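Local coordinates for UPF0255 protein frsA (PDB 4I4C) that probably hydrolyses carboxylic esters, as a member of the FrsA family within the alpha/beta-hydrolase clan, at residues 195-200 with 225-230; 242-247 with 278-283; 297-302 with 341-346; 308-313 with 330-335; 356-361 with 379-384. All blocks are in the same frame, centred on the assembly; numbering follows the deposited sequence.

Interaction 1 (195-200 with 225-230)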
# COMPACT_ATOMS: atom_id res chain seq x y z
N VAL A 195 1.93 13.47 15.05
CA VAL A 195 2.41 12.56 13.99
C VAL A 195 1.43 11.44 13.74
O VAL A 195 0.78 10.94 14.67
CB VAL A 195 3.82 11.99 14.34
CG1 VAL A 195 3.77 11.13 15.61
CG2 VAL A 195 4.41 11.21 13.16
N VAL A 196 1.29 11.03 12.48
CA VAL A 196 0.54 9.83 12.18
C VAL A 196 1.45 8.79 11.54
O VAL A 196 2.20 9.10 10.62
CB VAL A 196 -0.66 10.12 11.28
CG1 VAL A 196 -1.69 10.94 12.03
CG2 VAL A 196 -0.22 10.87 10.04
N ILE A 197 1.40 7.57 12.05
CA ILE A 197 2.11 6.47 11.43
C ILE A 197 1.16 5.92 10.38
O ILE A 197 -0.02 5.74 10.66
CB ILE A 197 2.46 5.38 12.44
CG1 ILE A 197 3.27 5.97 13.60
CG2 ILE A 197 3.24 4.25 11.74
CD1 ILE A 197 3.40 5.07 14.80
N VAL A 198 1.66 5.69 9.17
CA VAL A 198 0.81 5.33 8.05
C VAL A 198 1.34 4.10 7.32
O VAL A 198 2.52 4.07 6.98
CB VAL A 198 0.70 6.49 7.04
CG1 VAL A 198 -0.24 6.14 5.91
CG2 VAL A 198 0.25 7.77 7.75
N SER A 199 0.48 3.10 7.09
CA SER A 199 0.85 1.96 6.26
C SER A 199 -0.21 1.62 5.20
O SER A 199 -1.40 1.58 5.50
CB SER A 199 1.13 0.73 7.12
OG SER A 199 2.32 0.92 7.86
N ALA A 200 0.23 1.39 3.96
CA ALA A 200 -0.67 0.91 2.90
C ALA A 200 -0.70 -0.62 2.88
O ALA A 200 -0.21 -1.26 3.81
CB ALA A 200 -0.26 1.47 1.55
N LEU A 225 4.64 9.53 9.13
CA LEU A 225 5.71 8.57 9.28
C LEU A 225 5.30 7.30 8.58
O LEU A 225 4.47 6.56 9.10
CB LEU A 225 5.98 8.31 10.76
CG LEU A 225 7.11 7.35 11.10
CD1 LEU A 225 8.42 7.88 10.53
CD2 LEU A 225 7.22 7.19 12.61
N THR A 226 5.84 7.06 7.39
CA THR A 226 5.44 5.88 6.62
C THR A 226 6.21 4.63 7.03
O THR A 226 7.39 4.69 7.40
CB THR A 226 5.58 6.11 5.11
OG1 THR A 226 6.93 6.45 4.80
CG2 THR A 226 4.67 7.25 4.67
N VAL A 227 5.53 3.49 6.98
CA VAL A 227 6.12 2.21 7.34
C VAL A 227 5.57 1.15 6.39
O VAL A 227 4.38 1.18 6.04
CB VAL A 227 5.76 1.80 8.80
CG1 VAL A 227 6.50 0.53 9.18
CG2 VAL A 227 6.10 2.92 9.79
N ASP A 228 6.43 0.22 5.97
CA ASP A 228 6.03 -0.97 5.24
C ASP A 228 5.66 -2.14 6.18
O ASP A 228 6.43 -2.48 7.08
CB ASP A 228 7.17 -1.43 4.32
CG ASP A 228 7.35 -0.53 3.09
OD1 ASP A 228 6.35 -0.30 2.38
OD2 ASP A 228 8.49 -0.08 2.85
N MET A 229 4.50 -2.74 5.95
CA MET A 229 4.08 -3.96 6.64
C MET A 229 5.16 -5.04 6.48
O MET A 229 5.91 -5.01 5.50
CB MET A 229 2.78 -4.50 6.02
CG MET A 229 1.56 -3.65 6.25
SD MET A 229 0.96 -3.89 7.93
CE MET A 229 0.19 -5.50 7.76
N PRO A 230 5.24 -5.99 7.43
CA PRO A 230 6.19 -7.09 7.27
C PRO A 230 6.02 -7.82 5.93
O PRO A 230 4.87 -8.08 5.56
CB PRO A 230 5.85 -8.03 8.43
CG PRO A 230 5.25 -7.13 9.46
CD PRO A 230 4.54 -6.03 8.72
O HOH W 1 3.05 1.52 3.68
O HOH W 2 2.73 -1.99 3.83
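The flat groups of this contact are peptide units, and the carbonyl of Leu225 takes two approaches, from Val198 N and from the CA-H of Ile197. Val198 N donates to Leu225 O at 2.9 Å from a position tilted 33° off the carbonyl plane. The neighbouring bonds, Leu225 N to Val196 O and Val227 N to Val198 O, continue a parallel ladder in which Ile197 pairs with Leu225 and Val198 with Thr226. One face of this ladder carries Ile197 and Leu225; the other carries Val198 and Thr226, whose hydroxyl is bonded to Gln206. Strands 193-199 and 223-226 are the two strands of a beta-alpha-beta unit built round helix 210-217, inside the mixed sheet of the alpha/beta-hydrolase fold. Ile197 CG2, set anti to its own nitrogen (chi1 -56° for CG1), meets Val227 CG2 at 3.7 Å. Beyond the ladder the chains part. Ser199 OG lies 2.8 Å from Val227 O and hydrogen-bonds His248 NE2. One water joins Ala200 N (2.8 Å) to Val227 O (2.7 Å), and a second links Ala200 O to Met229 N, with Met229 CG 3.8 Å from Ala200 O.

Interaction 2 (242-247 with 278-283); sequences EDYSRL and MVRLSF
Arg280 leaves helix 273-284 with its CB 3.9 Å from Ser245 CB, and its chain then runs extended from CG to NE across the turn that precedes helix 246-254. CG lies 4.0 Å from Ser245 OG. CD closes to 3.2 Å from Ser245 OG and also lies over one face of the Tyr244 ring, 4.1 Å from CE2. NE is hydrogen-bonded to Gln346. Glu242 O sits over one face of the guanidinium, near CZ and 3.2 Å from NH1, whereas Ser245 OG lies at the edge. Within the two segments NH2 makes the polar contacts: it donates to Ser245 OG at 3.0 Å and 159°, with the hydroxyl almost in the guanidinium plane, and forms a salt bridge with Asp243 OD1 at 2.6 Å. An angle of 119° makes the latter weak as a hydrogen bond. Ser245 reaches NH2 because its OG sits between backbone N and carbonyl carbon (chi1 54°). One terminal nitrogen thus ties both a carboxylate and a hydroxyl to the helix, and the Asp243 side is partly open to solvent and probably screened by it.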
# COMPACT_ATOMS: atom_id res chain seq x y z
N GLU A 242 1.42 -13.80 12.56
CA GLU A 242 0.12 -13.44 13.11
C GLU A 242 0.20 -12.14 13.90
O GLU A 242 -0.79 -11.41 14.02
CB GLU A 242 -0.47 -14.57 13.95
CG GLU A 242 -2.00 -14.54 14.00
CD GLU A 242 -2.60 -15.80 14.59
OE1 GLU A 242 -2.01 -16.89 14.43
OE2 GLU A 242 -3.68 -15.70 15.21
N ASP A 243 1.38 -11.85 14.44
CA ASP A 243 1.66 -10.56 15.07
C ASP A 243 2.20 -9.61 14.01
O ASP A 243 3.39 -9.29 14.00
CB ASP A 243 2.67 -10.74 16.20
CG ASP A 243 3.00 -9.44 16.89
OD1 ASP A 243 2.16 -8.51 16.87
OD2 ASP A 243 4.12 -9.33 17.45
N TYR A 244 1.33 -9.16 13.11
CA TYR A 244 1.78 -8.38 11.97
C TYR A 244 1.78 -6.88 12.24
O TYR A 244 2.05 -6.08 11.35
CB TYR A 244 0.99 -8.75 10.70
CG TYR A 244 -0.52 -8.70 10.82
CD1 TYR A 244 -1.29 -9.87 10.73
CD2 TYR A 244 -1.19 -7.49 10.99
CE1 TYR A 244 -2.69 -9.83 10.84
CE2 TYR A 244 -2.58 -7.44 11.09
CZ TYR A 244 -3.33 -8.61 11.02
OH TYR A 244 -4.71 -8.54 11.12
N SER A 245 1.47 -6.51 13.48
CA SER A 245 1.53 -5.10 13.90
C SER A 245 2.89 -4.83 14.54
O SER A 245 3.21 -3.69 14.89
CB SER A 245 0.39 -4.78 14.87
OG SER A 245 0.38 -5.68 15.98
N ARG A 246 3.65 -5.91 14.68
CA ARG A 246 5.00 -5.98 15.24
C ARG A 246 5.89 -4.76 15.00
O ARG A 246 6.46 -4.19 15.93
CB ARG A 246 5.69 -7.19 14.59
CG ARG A 246 6.63 -7.98 15.46
CD ARG A 246 6.70 -9.43 14.97
NE ARG A 246 7.68 -9.66 13.91
CZ ARG A 246 7.38 -9.84 12.62
NH1 ARG A 246 6.12 -9.80 12.22
NH2 ARG A 246 8.35 -10.08 11.74
N LEU A 247 6.05 -4.40 13.73
CA LEU A 247 7.00 -3.36 13.35
C LEU A 247 6.47 -1.98 13.72
O LEU A 247 7.23 -1.11 14.13
CB LEU A 247 7.29 -3.44 11.84
CG LEU A 247 7.74 -4.79 11.24
CD1 LEU A 247 8.08 -4.64 9.74
CD2 LEU A 247 8.92 -5.37 11.98
N MET A 278 -3.12 -1.36 12.05
CA MET A 278 -3.39 -0.17 12.86
C MET A 278 -4.47 -0.47 13.91
O MET A 278 -4.40 0.04 15.03
CB MET A 278 -3.81 1.01 11.98
CG MET A 278 -2.77 1.42 10.93
SD MET A 278 -1.14 1.55 11.71
CE MET A 278 -0.34 0.10 11.02
N VAL A 279 -5.45 -1.29 13.55
CA VAL A 279 -6.53 -1.63 14.49
C VAL A 279 -5.95 -2.49 15.58
O VAL A 279 -6.16 -2.23 16.76
CB VAL A 279 -7.64 -2.47 13.84
CG1 VAL A 279 -8.63 -2.87 14.89
CG2 VAL A 279 -8.34 -1.71 12.74
N ARG A 280 -5.21 -3.50 15.18
CA ARG A 280 -4.45 -4.32 16.07
C ARG A 280 -3.66 -3.52 17.07
O ARG A 280 -3.74 -3.71 18.24
CB ARG A 280 -3.50 -5.17 15.29
CG ARG A 280 -3.51 -6.57 15.69
CD ARG A 280 -2.34 -7.27 15.22
NE ARG A 280 -2.39 -8.63 15.70
CZ ARG A 280 -1.46 -9.13 16.48
NH1 ARG A 280 -1.53 -10.34 16.93
NH2 ARG A 280 -0.48 -8.38 16.81
N LEU A 281 -2.92 -2.59 16.55
CA LEU A 281 -2.12 -1.69 17.38
C LEU A 281 -2.97 -0.80 18.30
O LEU A 281 -2.53 -0.42 19.39
CB LEU A 281 -1.20 -0.85 16.50
CG LEU A 281 -0.28 0.14 17.21
CD1 LEU A 281 0.53 -0.55 18.29
CD2 LEU A 281 0.64 0.82 16.21
N SER A 282 -4.19 -0.48 17.88
CA SER A 282 -5.03 0.45 18.62
C SER A 282 -5.67 -0.26 19.80
O SER A 282 -6.20 0.38 20.71
CB SER A 282 -6.12 1.04 17.72
OG SER A 282 -5.56 1.95 16.77
N PHE A 283 -5.61 -1.59 19.78
CA PHE A 283 -6.03 -2.39 20.93
C PHE A 283 -4.84 -2.67 21.83
O PHE A 283 -4.98 -2.75 23.05
CB PHE A 283 -6.65 -3.70 20.47
CG PHE A 283 -8.08 -3.58 20.02
CD1 PHE A 283 -8.39 -3.29 18.71
CD2 PHE A 283 -9.12 -3.79 20.92
CE1 PHE A 283 -9.70 -3.20 18.29
CE2 PHE A 283 -10.43 -3.69 20.51
CZ PHE A 283 -10.72 -3.40 19.20

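Interaction 3 (297-302 with 341-346)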
# COMPACT_ATOMS: atom_id res chain seq x y z
N ALA A 297 -9.92 -1.80 4.68
CA ALA A 297 -9.20 -2.86 5.39
C ALA A 297 -9.94 -4.21 5.38
O ALA A 297 -11.15 -4.26 5.61
CB ALA A 297 -8.89 -2.42 6.84
N PRO A 298 -9.20 -5.31 5.09
CA PRO A 298 -9.77 -6.66 5.17
C PRO A 298 -9.78 -7.15 6.61
O PRO A 298 -8.95 -7.99 6.99
CB PRO A 298 -8.77 -7.50 4.34
CG PRO A 298 -7.47 -6.78 4.49
CD PRO A 298 -7.82 -5.30 4.59
N ILE A 299 -10.71 -6.64 7.40
CA ILE A 299 -10.76 -6.92 8.84
C ILE A 299 -11.02 -8.38 9.17
O ILE A 299 -10.38 -8.96 10.05
CB ILE A 299 -11.84 -6.07 9.54
CG1 ILE A 299 -11.50 -4.58 9.48
CG2 ILE A 299 -12.04 -6.52 10.98
CD1 ILE A 299 -10.08 -4.25 9.87
N HIS A 300 -11.97 -8.98 8.46
CA HIS A 300 -12.39 -10.33 8.79
C HIS A 300 -12.96 -11.12 7.62
O HIS A 300 -12.51 -12.24 7.35
CB HIS A 300 -13.44 -10.31 9.91
CG HIS A 300 -14.18 -11.60 10.07
ND1 HIS A 300 -13.61 -12.73 10.61
CD2 HIS A 300 -15.46 -11.94 9.75
CE1 HIS A 300 -14.50 -13.71 10.63
NE2 HIS A 300 -15.63 -13.26 10.11
N ASP A 301 -13.96 -10.54 6.95
CA ASP A 301 -14.82 -11.32 6.06
C ASP A 301 -14.07 -12.13 4.99
O ASP A 301 -14.23 -13.34 4.91
CB ASP A 301 -15.90 -10.45 5.40
CG ASP A 301 -16.97 -11.28 4.73
OD1 ASP A 301 -17.88 -11.77 5.43
OD2 ASP A 301 -16.90 -11.45 3.49
N ILE A 302 -13.25 -11.45 4.18
CA ILE A 302 -12.54 -12.13 3.11
C ILE A 302 -11.55 -13.18 3.65
O ILE A 302 -11.46 -14.28 3.11
CB ILE A 302 -11.83 -11.13 2.14
CG1 ILE A 302 -11.04 -11.88 1.07
CG2 ILE A 302 -10.90 -10.19 2.88
CD1 ILE A 302 -11.91 -12.59 0.06
N TRP A 341 -5.60 -14.34 9.87
CA TRP A 341 -5.31 -12.91 9.77
C TRP A 341 -6.50 -12.04 10.15
O TRP A 341 -6.35 -10.84 10.35
CB TRP A 341 -4.85 -12.54 8.36
CG TRP A 341 -3.52 -13.09 7.97
CD1 TRP A 341 -2.60 -13.68 8.79
CD2 TRP A 341 -2.95 -13.08 6.66
NE1 TRP A 341 -1.50 -14.06 8.06
CE2 TRP A 341 -1.69 -13.70 6.76
CE3 TRP A 341 -3.39 -12.62 5.42
CZ2 TRP A 341 -0.86 -13.86 5.65
CZ3 TRP A 341 -2.57 -12.78 4.33
CH2 TRP A 341 -1.32 -13.40 4.45
N SER A 342 -7.68 -12.65 10.20
CA SER A 342 -8.87 -11.98 10.70
C SER A 342 -8.69 -11.52 12.14
O SER A 342 -8.23 -12.27 12.99
CB SER A 342 -10.08 -12.92 10.61
OG SER A 342 -11.09 -12.57 11.55
N LEU A 343 -9.08 -10.28 12.40
CA LEU A 343 -8.95 -9.68 13.73
C LEU A 343 -10.05 -10.18 14.67
O LEU A 343 -9.98 -9.99 15.87
CB LEU A 343 -8.99 -8.15 13.65
CG LEU A 343 -7.80 -7.43 13.01
CD1 LEU A 343 -8.06 -5.92 12.99
CD2 LEU A 343 -6.53 -7.74 13.76
N LYS A 344 -11.06 -10.82 14.09
CA LYS A 344 -12.08 -11.52 14.85
C LYS A 344 -11.52 -12.89 15.25
O LYS A 344 -11.62 -13.29 16.42
CB LYS A 344 -13.35 -11.69 14.01
CG LYS A 344 -14.57 -12.16 14.78
CD LYS A 344 -15.62 -12.70 13.83
CE LYS A 344 -17.00 -12.16 14.18
NZ LYS A 344 -17.40 -12.53 15.56
N VAL A 345 -10.94 -13.61 14.29
CA VAL A 345 -10.30 -14.89 14.58
C VAL A 345 -9.17 -14.77 15.61
O VAL A 345 -8.93 -15.69 16.41
CB VAL A 345 -9.84 -15.58 13.28
CG1 VAL A 345 -9.08 -16.87 13.59
CG2 VAL A 345 -11.05 -15.87 12.41
N GLN A 346 -8.51 -13.62 15.63
CA GLN A 346 -7.45 -13.37 16.61
C GLN A 346 -7.97 -12.93 17.99
O GLN A 346 -7.22 -12.94 18.97
CB GLN A 346 -6.45 -12.36 16.06
CG GLN A 346 -5.81 -12.80 14.76
CD GLN A 346 -4.73 -11.84 14.32
OE1 GLN A 346 -4.26 -11.03 15.11
NE2 GLN A 346 -4.33 -11.93 13.05
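An ST motif forms the hub of this loop-to-loop contact: Ser342 OG accepts from Val345 N at 2.9 Å and, weakly, from Lys344 N, and the same hydroxyl meets His300 ND1 across the interface. The ND1 to OG hydrogen bond is 2.7 Å long and nearly straight (168°), with OG at the edge of the imidazole and in its plane. Because CG stands anti to the backbone nitrogen (chi1 165°), the ring of His300 extends alongside the 341-346 loop. There CD of Lys344 lies over one ring face in a CH-pi contact, 3.7 Å from the centroid and offset toward the rim near CE1. The lysine chain then bends at chi3 and chi4, leading the amine away from the ring. One residue back, Leu343 N donates to Ile299 O at 3.0 Å, a bond that locks the two backbones together, and the Ser342 CA-H approaches the same oxygen. The methyls Ile299 CD1 and Leu343 CD1 also meet, at 4.1 Å. Helix 371-379 flanks the pair, with Asp373 taking the His300 and Asp301 amides and Met376 touching both His300 and Lys344, while helix 273-284 packs against Leu343 through Val279 and Arg280.

Interaction 4 (308-313 with 330-335); sequences KLQQMP and DIYSLS
Gln310 lays its side chain over the N-terminal part of helix 331-337, from Ile331 to Ser335, its CG 3.7 Å from Ser335 CB and its amide reaching on to Tyr332. The chain is extended beyond CG, which carries the terminal group along the helix surface. NE2 donates to Ser335 OG at 3.1 Å, with the hydroxyl 19° out of the amide plane. OE1 lies 3.7 Å from Tyr332 CD1, and amide and ring stand nearly perpendicular (77°). A chi1 of 63° turns Ser335 OG back toward its own helix, where it donates to Tyr332 O at 2.6 Å from above that carbonyl's plane. Aliphatic groups complete the contact: Leu309 CB meets Ser335 CB at 3.9 Å, Leu309 CD1 comes to 3.5 Å from Ser335 O, and Ile331 CG2 touches Gln310 CA at 4.1 Å. The opposing helix starts at Asp330, an N-cap whose OD2 accepts from Ser333 N. In segment 308-313, Leu309 to Met312 form a type I turn, and Met312 lines the pocket that holds hexanoic acid. Helix 31-44 packs against both partners, touching Gln311, Ile331 and Tyr332. The relay from amide to hydroxyl to carbonyl gives the buried Ser335 hydroxyl both an acceptor and a donor, and probably restricts its rotation in a contact that is otherwise largely apolar.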
# COMPACT_ATOMS: atom_id res chain seq x y z
N LYS A 308 -14.00 -17.81 -1.19
CA LYS A 308 -13.84 -16.53 -1.89
C LYS A 308 -12.38 -16.30 -2.25
O LYS A 308 -12.08 -15.73 -3.30
CB LYS A 308 -14.37 -15.37 -1.04
CG LYS A 308 -15.88 -15.37 -0.81
CD LYS A 308 -16.64 -15.06 -2.10
CE LYS A 308 -18.15 -15.22 -1.93
NZ LYS A 308 -18.72 -14.24 -0.97
N LEU A 309 -11.48 -16.74 -1.38
CA LEU A 309 -10.04 -16.62 -1.61
C LEU A 309 -9.60 -17.45 -2.81
O LEU A 309 -8.75 -17.03 -3.60
CB LEU A 309 -9.25 -17.01 -0.35
CG LEU A 309 -9.47 -16.04 0.82
CD1 LEU A 309 -8.95 -16.62 2.13
CD2 LEU A 309 -8.79 -14.72 0.52
N GLN A 310 -10.22 -18.62 -2.96
CA GLN A 310 -9.92 -19.54 -4.06
C GLN A 310 -10.43 -19.04 -5.42
O GLN A 310 -10.12 -19.63 -6.45
CB GLN A 310 -10.51 -20.91 -3.75
CG GLN A 310 -9.87 -21.60 -2.56
CD GLN A 310 -10.63 -22.85 -2.16
OE1 GLN A 310 -11.29 -23.47 -2.99
NE2 GLN A 310 -10.53 -23.23 -0.87
N GLN A 311 -11.22 -17.97 -5.41
CA GLN A 311 -11.83 -17.47 -6.63
C GLN A 311 -11.28 -16.11 -7.05
O GLN A 311 -11.71 -15.55 -8.04
CB GLN A 311 -13.36 -17.42 -6.48
CG GLN A 311 -14.01 -18.80 -6.48
CD GLN A 311 -13.45 -19.70 -7.59
OE1 GLN A 311 -13.61 -19.41 -8.78
NE2 GLN A 311 -12.80 -20.78 -7.19
N MET A 312 -10.33 -15.59 -6.26
CA MET A 312 -9.63 -14.35 -6.54
C MET A 312 -8.76 -14.40 -7.80
O MET A 312 -8.18 -15.43 -8.11
CB MET A 312 -8.70 -14.03 -5.37
CG MET A 312 -9.41 -13.60 -4.13
SD MET A 312 -8.20 -12.87 -3.04
CE MET A 312 -7.06 -14.25 -2.81
N PRO A 313 -8.63 -13.25 -8.51
CA PRO A 313 -7.74 -13.18 -9.66
C PRO A 313 -6.31 -13.60 -9.30
O PRO A 313 -5.90 -13.45 -8.15
CB PRO A 313 -7.80 -11.70 -10.06
CG PRO A 313 -9.18 -11.29 -9.66
CD PRO A 313 -9.42 -12.01 -8.34
N ASP A 330 0.02 -24.06 -3.34
CA ASP A 330 -1.23 -24.77 -3.34
C ASP A 330 -2.31 -23.80 -2.88
O ASP A 330 -2.29 -23.34 -1.75
CB ASP A 330 -1.17 -25.98 -2.39
CG ASP A 330 -2.41 -26.83 -2.48
OD1 ASP A 330 -2.33 -27.91 -3.09
OD2 ASP A 330 -3.45 -26.40 -1.95
N ILE A 331 -3.25 -23.47 -3.77
CA ILE A 331 -4.26 -22.46 -3.47
C ILE A 331 -5.20 -22.86 -2.33
O ILE A 331 -5.60 -22.02 -1.53
CB ILE A 331 -5.09 -22.11 -4.74
CG1 ILE A 331 -4.15 -21.71 -5.88
CG2 ILE A 331 -6.10 -21.03 -4.43
CD1 ILE A 331 -4.84 -21.29 -7.17
N TYR A 332 -5.53 -24.14 -2.26
CA TYR A 332 -6.46 -24.61 -1.23
C TYR A 332 -5.82 -24.44 0.14
O TYR A 332 -6.47 -23.99 1.08
CB TYR A 332 -6.84 -26.07 -1.47
CG TYR A 332 -7.32 -26.34 -2.88
CD1 TYR A 332 -8.62 -26.05 -3.27
CD2 TYR A 332 -6.45 -26.88 -3.83
CE1 TYR A 332 -9.05 -26.28 -4.56
CE2 TYR A 332 -6.87 -27.12 -5.12
CZ TYR A 332 -8.17 -26.82 -5.49
OH TYR A 332 -8.58 -27.07 -6.78
N SER A 333 -4.54 -24.78 0.23
CA SER A 333 -3.82 -24.62 1.48
C SER A 333 -3.64 -23.14 1.84
O SER A 333 -3.91 -22.74 2.96
CB SER A 333 -2.48 -25.33 1.42
OG SER A 333 -1.74 -25.07 2.59
N LEU A 334 -3.18 -22.34 0.87
CA LEU A 334 -3.09 -20.89 1.06
C LEU A 334 -4.39 -20.24 1.58
O LEU A 334 -4.35 -19.38 2.47
CB LEU A 334 -2.65 -20.22 -0.24
CG LEU A 334 -2.47 -18.70 -0.26
CD1 LEU A 334 -1.61 -18.29 0.90
CD2 LEU A 334 -1.84 -18.25 -1.59
N SER A 335 -5.52 -20.64 1.01
CA SER A 335 -6.81 -20.08 1.38
C SER A 335 -7.19 -20.42 2.82
O SER A 335 -7.78 -19.60 3.51
CB SER A 335 -7.90 -20.61 0.45
OG SER A 335 -8.02 -22.02 0.57

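Interaction 5 (356-361 with 379-384); sequences VPILAM and FFSTYG
The backbone entering strand 358-363 runs beside a type II turn, Ser381 to Gly384, with the CA atoms of Pro357 and Gly384 4.7 Å apart. Ser381 carries the contact. Its OG stands anti to the backbone nitrogen (chi1 167°), which projects it between two peptide groups of the facing segment. It donates to Val356 O at 2.6 Å, in the carbonyl plane on a lone pair, and accepts from Ile358 N at 2.7 Å with an angle of 149°. A single buried hydroxyl therefore satisfies a carbonyl and an amide that straddle Pro357, a residue with no amide hydrogen of its own to offer. Ile358 folds over the same serine, its CD1 lying 4.0 Å from Ser381 CB. Pro357 CA lies 3.4 Å from Thr382 O, a bent CA-H...O contact, and Pro357 CB meets Tyr383 CB at 4.4 Å. Tyr383 occupies the third turn position with a left-handed backbone (phi 67°), and its ring carries Thr382 CG2 over one face. The turn closes through Gly384 N to Ser381 O, and Gly384 CA then comes within 3.3 Å of Ile358 O. Lys385 next takes up backbone bonding to Ile358 and Ala360, starting strand 385-389. The turn thus ends the beta-alpha-beta crossover from strand 358-363 through helix 371-379 to the outermost parallel strand of an alpha/beta-hydrolase sheet.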
# COMPACT_ATOMS: atom_id res chain seq x y z
N VAL A 356 -9.11 4.14 22.17
CA VAL A 356 -8.78 4.74 20.88
C VAL A 356 -10.02 4.90 20.00
O VAL A 356 -10.70 3.92 19.69
CB VAL A 356 -7.75 3.91 20.10
CG1 VAL A 356 -7.36 4.64 18.80
CG2 VAL A 356 -6.52 3.63 20.97
N PRO A 357 -10.34 6.14 19.62
CA PRO A 357 -11.43 6.31 18.67
C PRO A 357 -10.95 5.92 17.27
O PRO A 357 -9.98 6.47 16.75
CB PRO A 357 -11.75 7.80 18.79
CG PRO A 357 -10.49 8.43 19.21
CD PRO A 357 -9.70 7.41 19.99
N ILE A 358 -11.61 4.92 16.69
CA ILE A 358 -11.29 4.44 15.36
C ILE A 358 -12.40 4.81 14.39
O ILE A 358 -13.57 4.50 14.63
CB ILE A 358 -11.13 2.91 15.33
CG1 ILE A 358 -10.07 2.45 16.33
CG2 ILE A 358 -10.81 2.42 13.91
CD1 ILE A 358 -10.06 0.97 16.58
N LEU A 359 -12.04 5.49 13.31
CA LEU A 359 -12.96 5.72 12.21
C LEU A 359 -12.63 4.68 11.14
O LEU A 359 -11.50 4.61 10.67
CB LEU A 359 -12.78 7.12 11.64
CG LEU A 359 -13.45 7.40 10.30
CD1 LEU A 359 -14.95 7.38 10.45
CD2 LEU A 359 -12.98 8.73 9.70
N ALA A 360 -13.63 3.89 10.77
CA ALA A 360 -13.42 2.76 9.89
C ALA A 360 -14.32 2.88 8.67
O ALA A 360 -15.55 2.80 8.77
CB ALA A 360 -13.68 1.46 10.64
N MET A 361 -13.71 3.08 7.51
CA MET A 361 -14.45 3.34 6.30
C MET A 361 -14.06 2.37 5.21
O MET A 361 -12.95 1.83 5.20
CB MET A 361 -14.15 4.76 5.81
CG MET A 361 -14.31 5.83 6.89
SD MET A 361 -13.76 7.47 6.38
CE MET A 361 -11.99 7.28 6.39
N PHE A 379 -17.69 -0.66 16.69
CA PHE A 379 -18.39 -0.91 17.93
C PHE A 379 -17.43 -1.10 19.09
O PHE A 379 -17.74 -0.70 20.21
CB PHE A 379 -19.31 -2.13 17.84
CG PHE A 379 -20.13 -2.33 19.08
CD1 PHE A 379 -21.24 -1.53 19.32
CD2 PHE A 379 -19.78 -3.28 20.02
CE1 PHE A 379 -21.99 -1.69 20.46
CE2 PHE A 379 -20.53 -3.45 21.17
CZ PHE A 379 -21.64 -2.66 21.39
N PHE A 380 -16.27 -1.68 18.81
CA PHE A 380 -15.31 -1.97 19.87
C PHE A 380 -14.32 -0.84 20.10
O PHE A 380 -13.25 -1.05 20.66
CB PHE A 380 -14.60 -3.30 19.61
CG PHE A 380 -15.50 -4.48 19.74
CD1 PHE A 380 -15.88 -4.94 21.00
CD2 PHE A 380 -16.01 -5.12 18.62
CE1 PHE A 380 -16.74 -6.02 21.14
CE2 PHE A 380 -16.86 -6.20 18.75
CZ PHE A 380 -17.22 -6.65 20.01
N SER A 381 -14.72 0.36 19.68
CA SER A 381 -13.90 1.55 19.82
C SER A 381 -14.71 2.63 20.53
O SER A 381 -15.86 2.86 20.18
CB SER A 381 -13.44 2.06 18.43
OG SER A 381 -12.90 3.37 18.52
N THR A 382 -14.11 3.27 21.53
CA THR A 382 -14.80 4.34 22.25
C THR A 382 -14.83 5.62 21.42
O THR A 382 -13.79 6.20 21.10
CB THR A 382 -14.19 4.62 23.64
OG1 THR A 382 -14.40 3.48 24.48
CG2 THR A 382 -14.86 5.85 24.26
N TYR A 383 -16.05 6.04 21.10
CA TYR A 383 -16.33 7.13 20.18
C TYR A 383 -15.92 6.75 18.75
O TYR A 383 -15.64 7.62 17.92
CB TYR A 383 -15.69 8.46 20.61
CG TYR A 383 -15.96 8.87 22.04
CD1 TYR A 383 -17.10 8.45 22.71
CD2 TYR A 383 -15.06 9.69 22.72
CE1 TYR A 383 -17.34 8.83 24.04
CE2 TYR A 383 -15.28 10.07 24.04
CZ TYR A 383 -16.42 9.64 24.69
OH TYR A 383 -16.65 10.03 26.00
N GLY A 384 -15.89 5.44 18.48
CA GLY A 384 -15.62 4.91 17.16
C GLY A 384 -16.79 5.09 16.20
O GLY A 384 -17.87 5.51 16.60

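Interactions 1 and 5 both belong to the mixed sheet: 1 is a buried backbone ladder between central parallel strands, 5 a partly buried approach to an outermost strand where a serine hydroxyl bridges the main chains. Interaction 2, nearer the surface, rests on an arginine salt bridge; it touches interaction 1 through Pro230 and interaction 5 through Ser282 and Phe283. Side-chain to loop hydrogen bonds probably join it to interaction 3, which is partly buried and combines a serine-histidine bond with a CH-pi contact. Interaction 4, nested within the chain closed by 3 and meeting it through Ile302, is mostly buried and pairs short helices by the hexanoic acid pocket, with one amide-hydroxyl bond among aliphatic contacts.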